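Local coordinates for dihydroorotase (Saccharomyces cerevisiae S288C, PDB 6L0J), which catalyses the zinc-dependent, reversible cyclisation of N-carbamoyl-L-aspartate to dihydroorotate, the third step of de novo pyrimidine biosynthesis, at residues K330-P335 / D353-S358. Numbering follows the deposited sequence.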
loop_
_atom_site.group_PDB
_atom_site.type_symbol
_atom_site.label_atom_id
_atom_site.label_comp_id
_atom_site.label_asym_id
_atom_site.label_seq_id
_atom_site.Cartn_x
_atom_site.Cartn_y
_atom_site.Cartn_z
ATOM N N LYS A 330 -12.669 32.346 0.268
ATOM C CA LYS A 330 -14.003 31.859 -0.043
ATOM C C LYS A 330 -13.978 30.333 -0.093
ATOM O O LYS A 330 -13.121 29.743 -0.763
ATOM C CB LYS A 330 -14.511 32.431 -1.374
ATOM C CG LYS A 330 -15.872 31.869 -1.781
ATOM C CD LYS A 330 -16.689 32.853 -2.607
ATOM C CE LYS A 330 -16.766 32.417 -4.065
ATOM N NZ LYS A 330 -18.180 32.292 -4.539
ATOM N N GLU A 331 -14.912 29.710 0.629
ATOM C CA GLU A 331 -15.076 28.261 0.625
ATOM C C GLU A 331 -15.427 27.741 -0.763
ATOM O O GLU A 331 -16.067 28.420 -1.567
ATOM C CB GLU A 331 -16.200 27.848 1.574
ATOM C CG GLU A 331 -15.880 27.882 3.039
ATOM C CD GLU A 331 -17.128 27.647 3.877
ATOM O OE1 GLU A 331 -18.144 27.181 3.306
ATOM O OE2 GLU A 331 -17.097 27.928 5.096
ATOM N N GLN A 332 -15.026 26.499 -1.023
ATOM C CA GLN A 332 -15.464 25.752 -2.191
ATOM C C GLN A 332 -15.318 24.277 -1.860
ATOM O O GLN A 332 -14.594 23.906 -0.931
ATOM C CB GLN A 332 -14.650 26.106 -3.434
ATOM C CG GLN A 332 -13.186 25.692 -3.303
ATOM C CD GLN A 332 -12.372 26.123 -4.484
ATOM O OE1 GLN A 332 -12.816 26.020 -5.628
ATOM N NE2 GLN A 332 -11.166 26.614 -4.221
ATOM N N VAL A 333 -16.011 23.437 -2.624
ATOM C CA VAL A 333 -15.949 21.994 -2.437
ATOM C C VAL A 333 -15.311 21.379 -3.675
ATOM O O VAL A 333 -15.583 21.796 -4.806
ATOM C CB VAL A 333 -17.346 21.386 -2.156
ATOM C CG1 VAL A 333 -18.192 21.415 -3.394
ATOM C CG2 VAL A 333 -17.217 19.960 -1.684
ATOM N N ILE A 334 -14.439 20.410 -3.452
ATOM C CA ILE A 334 -13.791 19.703 -4.556
ATOM C C ILE A 334 -14.783 18.694 -5.123
ATOM O O ILE A 334 -15.392 17.942 -4.348
ATOM C CB ILE A 334 -12.515 19.012 -4.065
ATOM C CG1 ILE A 334 -11.541 20.050 -3.499
ATOM C CG2 ILE A 334 -11.845 18.203 -5.167
ATOM C CD1 ILE A 334 -10.601 19.460 -2.467
ATOM N N PRO A 335 -14.992 18.662 -6.433
ATOM C CA PRO A 335 -15.962 17.726 -6.998
ATOM C C PRO A 335 -15.528 16.278 -6.810
ATOM O O PRO A 335 -14.374 15.977 -6.486
ATOM C CB PRO A 335 -16.005 18.109 -8.482
ATOM C CG PRO A 335 -14.742 18.882 -8.716
ATOM C CD PRO A 335 -14.453 19.586 -7.444
ATOM N N ASP A 353 -14.174 17.036 -0.530
ATOM C CA ASP A 353 -13.826 17.796 0.658
ATOM C C ASP A 353 -14.050 19.279 0.413
ATOM O O ASP A 353 -13.961 19.758 -0.718
ATOM C CB ASP A 353 -12.359 17.564 1.050
ATOM C CG ASP A 353 -12.102 16.163 1.586
ATOM O OD1 ASP A 353 -13.076 15.415 1.835
ATOM O OD2 ASP A 353 -10.913 15.793 1.746
ATOM N N LYS A 354 -14.324 20.008 1.489
ATOM C CA LYS A 354 -14.378 21.464 1.429
ATOM C C LYS A 354 -12.993 22.068 1.629
ATOM O O LYS A 354 -12.247 21.662 2.522
ATOM C CB LYS A 354 -15.320 22.030 2.497
ATOM C CG LYS A 354 -15.402 23.556 2.481
ATOM C CD LYS A 354 -16.455 24.097 3.441
ATOM C CE LYS A 354 -16.104 23.790 4.878
ATOM N NZ LYS A 354 -16.848 22.591 5.360
ATOM N N LEU A 355 -12.661 23.054 0.802
ATOM C CA LEU A 355 -11.490 23.899 1.012
ATOM C C LEU A 355 -11.906 25.275 1.523
ATOM O O LEU A 355 -12.975 25.790 1.175
ATOM C CB LEU A 355 -10.689 24.063 -0.275
ATOM C CG LEU A 355 -10.145 22.787 -0.929
ATOM C CD1 LEU A 355 -9.804 23.038 -2.402
ATOM C CD2 LEU A 355 -8.947 22.235 -0.177
ATOM N N SER A 356 -11.037 25.884 2.336
ATOM C CA SER A 356 -11.336 27.219 2.865
ATOM C C SER A 356 -11.008 28.330 1.879
ATOM O O SER A 356 -11.596 29.418 1.953
ATOM C CB SER A 356 -10.561 27.461 4.156
ATOM O OG SER A 356 -11.174 26.787 5.226
ATOM N N TRP A 357 -10.092 28.087 0.955
ATOM C CA TRP A 357 -9.575 29.133 0.096
ATOM C C TRP A 357 -9.929 28.885 -1.358
ATOM O O TRP A 357 -10.211 27.759 -1.781
ATOM C CB TRP A 357 -8.059 29.254 0.214
ATOM C CG TRP A 357 -7.585 29.614 1.573
ATOM C CD1 TRP A 357 -7.323 28.760 2.601
ATOM C CD2 TRP A 357 -7.293 30.927 2.052
ATOM N NE1 TRP A 357 -6.879 29.463 3.696
ATOM C CE2 TRP A 357 -6.854 30.795 3.383
ATOM C CE3 TRP A 357 -7.364 32.205 1.484
ATOM C CZ2 TRP A 357 -6.479 31.889 4.152
ATOM C CZ3 TRP A 357 -6.991 33.284 2.244
ATOM C CH2 TRP A 357 -6.555 33.123 3.569
ATOM N N SER A 358 -9.913 29.984 -2.105
ATOM C CA SER A 358 -10.074 30.008 -3.548
ATOM C C SER A 358 -8.987 30.906 -4.108
ATOM O O SER A 358 -8.354 31.682 -3.381
ATOM C CB SER A 358 -11.455 30.527 -3.969
ATOM O OG SER A 358 -12.484 29.700 -3.448
#
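Gln332 reaches across to the backbone where strand 354-362 is interrupted: its NE2 donates to Trp357 O at 2.9 Å, meeting a lone pair in the carbonyl plane, with the acceptor tilted slightly out of the amide plane. CG is wedged between the backbone N and the carbonyl carbon (chi1 65°), and the extended chain beyond it carries the amide over Ser358. There the serine hydroxyl OG donates to Lys330 O at 2.8 Å, approaching from above the carbonyl plane rather than along a lone pair. A leucine in place of Gln332 would probably leave Trp357 O without its amide donor and weaken the hold on the edge strand where regular pairing stops. Beside this side-chain grip, Gln332 and Leu355 form an antiparallel hydrogen-bonded pair, Gln332 N to Leu355 O (3.1 Å) and Leu355 N to Gln332 O (2.7 Å). Strand 332-333 is thereby added as an edge to the four-stranded antiparallel sheet made by both termini of the chain, away from the zinc site. The pairing runs on through the nearly straight Ile334 N to Asp353 O bond (2.9 Å). Ile334 CG1 packs obliquely 3.6 Å from Leu355 CD1, and helix 283-293 covers both through Tyr286 and Gln289. The exposed Glu331 crosses the Lys354 chain: Glu331 OE1 lies 3.5 Å from Lys354 CD, while Lys354 NZ stays too far from the carboxylate for a salt bridge.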